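Local structure of resiniferatoxin-binding, phosphotriesterase-related protein (Rhodobacter sphaeroides 2.4.1, 3K2G) at residues Glu189-Val200 against Arg219-Asp230. The protein binds two zinc ions in a TIM barrel of the phosphotriesterase family and is probably a hydrolase of phosphoric esters. Numbering follows the deposited sequence.
Sequences EKSLRGAARAQV and RVLDLVEEEGAD
Glu227, just past the end of helix 217-226, reaches across to two arginines of helix 186-202. Its OE1 is met from above the carboxylate plane by Arg197 NE, 2.9 Å away and nearly straight at 166°, while OE2 turns its anti lone pair to Arg193 NH1 at 2.8 Å. Arg193 also grips Glu226 end-on, NH1 and NH2 both reaching OE2 from one face of that carboxylate, each at 3.2 Å. Leu223 CD1 lies over the centre of the Arg193 guanidinium, 3.9 Å above its plane. At the NE edge of the same guanidinium, close to its plane, Glu189 OE2 accepts from Arg193 NE; Glu189 OE1 makes a long salt bridge (3.5 Å) with Arg219 NH2. Leu223 CD2 comes within 3.5 Å of Leu192 CG, on the side nearer the barrel, its chi1 of 180° swinging the branch away from the backbone nitrogen. Ala196 CB packs on Glu227 CB at 3.6 Å and also touches Ala229 CB. A Schellman motif with Gly228 at positive phi ends helix 217-226; beyond it, Asp230 N donates to Gln199 OE1 at 3.0 Å, from above the amide plane. Gln199 NE2 is held by Leu204 O, and Asp151 takes Arg197 NH1. Leu192 and Val224 rest on strand 206-208, and the axes of segments 189-200 and 219-226 cross at -48°: consecutive helices of the TIM barrel, linked through strand 206-208 and tied by a salt-bridge network on their outward side.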
loop_
_atom_site.group_PDB
_atom_site.type_symbol
_atom_site.label_atom_id
_atom_site.label_comp_id
_atom_site.label_asym_id
_atom_site.label_seq_id
_atom_site.Cartn_x
_atom_site.Cartn_y
_atom_site.Cartn_z
ATOM N N GLU B 189 28.022 -1.711 22.465
ATOM C CA GLU B 189 28.838 -1.748 21.255
ATOM C C GLU B 189 30.108 -2.547 21.527
ATOM O O GLU B 189 30.539 -3.349 20.695
ATOM C CB GLU B 189 29.220 -0.334 20.811
ATOM C CG GLU B 189 29.946 -0.300 19.473
ATOM C CD GLU B 189 30.318 1.106 19.029
ATOM O OE1 GLU B 189 29.413 1.960 18.922
ATOM O OE2 GLU B 189 31.516 1.353 18.779
ATOM N N LYS B 190 30.707 -2.309 22.694
ATOM C CA LYS B 190 31.920 -3.017 23.095
ATOM C C LYS B 190 31.586 -4.495 23.221
ATOM O O LYS B 190 32.347 -5.361 22.793
ATOM C CB LYS B 190 32.423 -2.503 24.444
ATOM C CG LYS B 190 33.720 -3.159 24.916
ATOM C CD LYS B 190 34.052 -2.766 26.349
ATOM C CE LYS B 190 33.003 -3.292 27.316
ATOM N NZ LYS B 190 33.211 -2.802 28.703
ATOM N N SER B 191 30.437 -4.772 23.826
ATOM C CA SER B 191 29.979 -6.137 24.009
ATOM C C SER B 191 29.846 -6.833 22.655
ATOM O O SER B 191 30.331 -7.950 22.471
ATOM C CB SER B 191 28.624 -6.136 24.721
ATOM O OG SER B 191 28.050 -7.429 24.734
ATOM N N LEU B 192 29.188 -6.165 21.713
ATOM C CA LEU B 192 28.983 -6.723 20.380
ATOM C C LEU B 192 30.288 -6.920 19.617
ATOM O O LEU B 192 30.437 -7.896 18.884
ATOM C CB LEU B 192 28.040 -5.832 19.566
ATOM C CG LEU B 192 27.683 -6.372 18.173
ATOM C CD1 LEU B 192 27.054 -7.751 18.305
ATOM C CD2 LEU B 192 26.734 -5.416 17.467
ATOM N N ARG B 193 31.226 -5.990 19.778
ATOM C CA ARG B 193 32.517 -6.098 19.106
ATOM C C ARG B 193 33.274 -7.311 19.640
ATOM O O ARG B 193 33.890 -8.054 18.876
ATOM C CB ARG B 193 33.347 -4.826 19.315
ATOM C CG ARG B 193 32.814 -3.603 18.577
ATOM C CD ARG B 193 33.762 -2.417 18.709
ATOM N NE ARG B 193 33.312 -1.244 17.958
ATOM C CZ ARG B 193 33.256 -1.173 16.630
ATOM N NH1 ARG B 193 33.621 -2.206 15.886
ATOM N NH2 ARG B 193 32.828 -0.065 16.043
ATOM N N GLY B 194 33.215 -7.516 20.952
ATOM C CA GLY B 194 33.889 -8.656 21.548
ATOM C C GLY B 194 33.249 -9.950 21.074
ATOM O O GLY B 194 33.927 -10.957 20.856
ATOM N N ALA B 195 31.930 -9.924 20.910
ATOM C CA ALA B 195 31.211 -11.101 20.449
ATOM C C ALA B 195 31.589 -11.420 19.001
ATOM O O ALA B 195 31.793 -12.581 18.652
ATOM C CB ALA B 195 29.708 -10.875 20.564
ATOM N N ALA B 196 31.687 -10.391 18.162
ATOM C CA ALA B 196 32.039 -10.594 16.761
ATOM C C ALA B 196 33.462 -11.130 16.650
ATOM O O ALA B 196 33.747 -11.977 15.806
ATOM C CB ALA B 196 31.907 -9.290 15.987
ATOM N N ARG B 197 34.358 -10.637 17.499
ATOM C CA ARG B 197 35.732 -11.113 17.469
ATOM C C ARG B 197 35.741 -12.567 17.907
ATOM O O ARG B 197 36.528 -13.373 17.412
ATOM C CB ARG B 197 36.620 -10.253 18.375
ATOM C CG ARG B 197 36.756 -8.832 17.849
ATOM C CD ARG B 197 37.621 -7.936 18.726
ATOM N NE ARG B 197 37.521 -6.542 18.299
ATOM C CZ ARG B 197 38.033 -5.511 18.966
ATOM N NH1 ARG B 197 38.692 -5.714 20.099
ATOM N NH2 ARG B 197 37.874 -4.273 18.509
ATOM N N ALA B 198 34.845 -12.911 18.826
ATOM C CA ALA B 198 34.755 -14.286 19.299
ATOM C C ALA B 198 34.195 -15.146 18.177
ATOM O O ALA B 198 34.509 -16.333 18.077
ATOM C CB ALA B 198 33.854 -14.373 20.529
ATOM N N GLN B 199 33.365 -14.547 17.326
ATOM C CA GLN B 199 32.782 -15.288 16.216
ATOM C C GLN B 199 33.905 -15.683 15.256
ATOM O O GLN B 199 33.945 -16.811 14.759
ATOM C CB GLN B 199 31.737 -14.429 15.498
ATOM C CG GLN B 199 30.770 -15.195 14.595
ATOM C CD GLN B 199 31.429 -15.744 13.342
ATOM O OE1 GLN B 199 32.127 -15.021 12.630
ATOM N NE2 GLN B 199 31.195 -17.029 13.057
ATOM N N VAL B 200 34.821 -14.755 15.003
ATOM C CA VAL B 200 35.942 -15.029 14.106
ATOM C C VAL B 200 36.871 -16.083 14.711
ATOM O O VAL B 200 37.284 -17.029 14.034
ATOM C CB VAL B 200 36.764 -13.744 13.824
ATOM C CG1 VAL B 200 37.980 -14.073 12.955
ATOM C CG2 VAL B 200 35.889 -12.709 13.125
ATOM N N ARG B 219 23.067 -1.178 11.155
ATOM C CA ARG B 219 24.210 -0.660 11.904
ATOM C C ARG B 219 24.869 -1.825 12.647
ATOM O O ARG B 219 26.094 -1.870 12.799
ATOM C CB ARG B 219 23.767 0.411 12.910
ATOM C CG ARG B 219 24.905 0.894 13.805
ATOM C CD ARG B 219 24.462 1.931 14.832
ATOM N NE ARG B 219 25.561 2.292 15.729
ATOM C CZ ARG B 219 25.439 3.085 16.790
ATOM N NH1 ARG B 219 24.259 3.610 17.099
ATOM N NH2 ARG B 219 26.497 3.349 17.548
ATOM N N VAL B 220 24.043 -2.761 13.112
ATOM C CA VAL B 220 24.534 -3.941 13.823
ATOM C C VAL B 220 25.383 -4.778 12.879
ATOM O O VAL B 220 26.490 -5.180 13.232
ATOM C CB VAL B 220 23.370 -4.835 14.362
ATOM C CG1 VAL B 220 23.870 -6.253 14.637
ATOM C CG2 VAL B 220 22.805 -4.245 15.647
ATOM N N LEU B 221 24.864 -5.040 11.679
ATOM C CA LEU B 221 25.605 -5.836 10.703
ATOM C C LEU B 221 26.870 -5.120 10.239
ATOM O O LEU B 221 27.884 -5.764 9.956
ATOM C CB LEU B 221 24.725 -6.179 9.496
ATOM C CG LEU B 221 23.555 -7.132 9.772
ATOM C CD1 LEU B 221 22.862 -7.491 8.454
ATOM C CD2 LEU B 221 24.057 -8.401 10.469
ATOM N N ASP B 222 26.812 -3.794 10.160
ATOM C CA ASP B 222 27.981 -3.015 9.751
ATOM C C ASP B 222 29.113 -3.277 10.744
ATOM O O ASP B 222 30.271 -3.440 10.355
ATOM C CB ASP B 222 27.667 -1.510 9.741
ATOM C CG ASP B 222 26.884 -1.070 8.507
ATOM O OD1 ASP B 222 26.592 -1.909 7.632
ATOM O OD2 ASP B 222 26.560 0.133 8.420
ATOM N N LEU B 223 28.770 -3.316 12.028
ATOM C CA LEU B 223 29.762 -3.547 13.073
ATOM C C LEU B 223 30.285 -4.984 13.036
ATOM O O LEU B 223 31.494 -5.224 13.117
ATOM C CB LEU B 223 29.154 -3.227 14.441
ATOM C CG LEU B 223 30.063 -3.420 15.656
ATOM C CD1 LEU B 223 29.567 -2.566 16.811
ATOM C CD2 LEU B 223 30.090 -4.896 16.044
ATOM N N VAL B 224 29.377 -5.944 12.921
ATOM C CA VAL B 224 29.790 -7.334 12.855
ATOM C C VAL B 224 30.698 -7.533 11.638
ATOM O O VAL B 224 31.662 -8.295 11.678
ATOM C CB VAL B 224 28.568 -8.260 12.755
ATOM C CG1 VAL B 224 28.992 -9.654 12.369
ATOM C CG2 VAL B 224 27.846 -8.288 14.086
ATOM N N GLU B 225 30.390 -6.821 10.563
ATOM C CA GLU B 225 31.154 -6.913 9.329
ATOM C C GLU B 225 32.562 -6.337 9.465
ATOM O O GLU B 225 33.542 -6.989 9.089
ATOM C CB GLU B 225 30.389 -6.194 8.217
ATOM C CG GLU B 225 31.002 -6.292 6.844
ATOM C CD GLU B 225 30.076 -5.750 5.774
ATOM O OE1 GLU B 225 29.771 -4.538 5.798
ATOM O OE2 GLU B 225 29.645 -6.540 4.912
ATOM N N GLU B 226 32.673 -5.127 10.010
ATOM C CA GLU B 226 33.983 -4.503 10.158
ATOM C C GLU B 226 34.868 -5.204 11.181
ATOM O O GLU B 226 36.066 -4.928 11.260
ATOM C CB GLU B 226 33.848 -3.013 10.505
ATOM C CG GLU B 226 33.213 -2.698 11.843
ATOM C CD GLU B 226 33.075 -1.200 12.075
ATOM O OE1 GLU B 226 32.375 -0.535 11.279
ATOM O OE2 GLU B 226 33.668 -0.686 13.047
ATOM N N GLU B 227 34.285 -6.104 11.967
ATOM C CA GLU B 227 35.061 -6.844 12.947
ATOM C C GLU B 227 35.504 -8.155 12.316
ATOM O O GLU B 227 36.131 -8.988 12.967
ATOM C CB GLU B 227 34.244 -7.128 14.211
ATOM C CG GLU B 227 34.123 -5.958 15.175
ATOM C CD GLU B 227 35.467 -5.459 15.698
ATOM O OE1 GLU B 227 36.453 -6.227 15.673
ATOM O OE2 GLU B 227 35.530 -4.298 16.150
ATOM N N GLY B 228 35.164 -8.331 11.042
ATOM C CA GLY B 228 35.547 -9.537 10.325
ATOM C C GLY B 228 34.679 -10.756 10.566
ATOM O O GLY B 228 35.033 -11.865 10.157
ATOM N N ALA B 229 33.540 -10.573 11.224
ATOM C CA ALA B 229 32.657 -11.700 11.496
ATOM C C ALA B 229 31.847 -12.101 10.261
ATOM O O ALA B 229 31.683 -11.318 9.324
ATOM C CB ALA B 229 31.739 -11.376 12.653
ATOM N N ASP B 230 31.336 -13.328 10.289
ATOM C CA ASP B 230 30.575 -13.920 9.194
ATOM C C ASP B 230 29.074 -13.597 9.227
ATOM O O ASP B 230 28.319 -14.211 9.980
ATOM C CB ASP B 230 30.766 -15.438 9.248
ATOM C CG ASP B 230 30.442 -16.121 7.936
ATOM O OD1 ASP B 230 29.695 -15.540 7.120
ATOM O OD2 ASP B 230 30.931 -17.254 7.736
HETATM O O HOH W 1 32.481 -18.192 10.342
#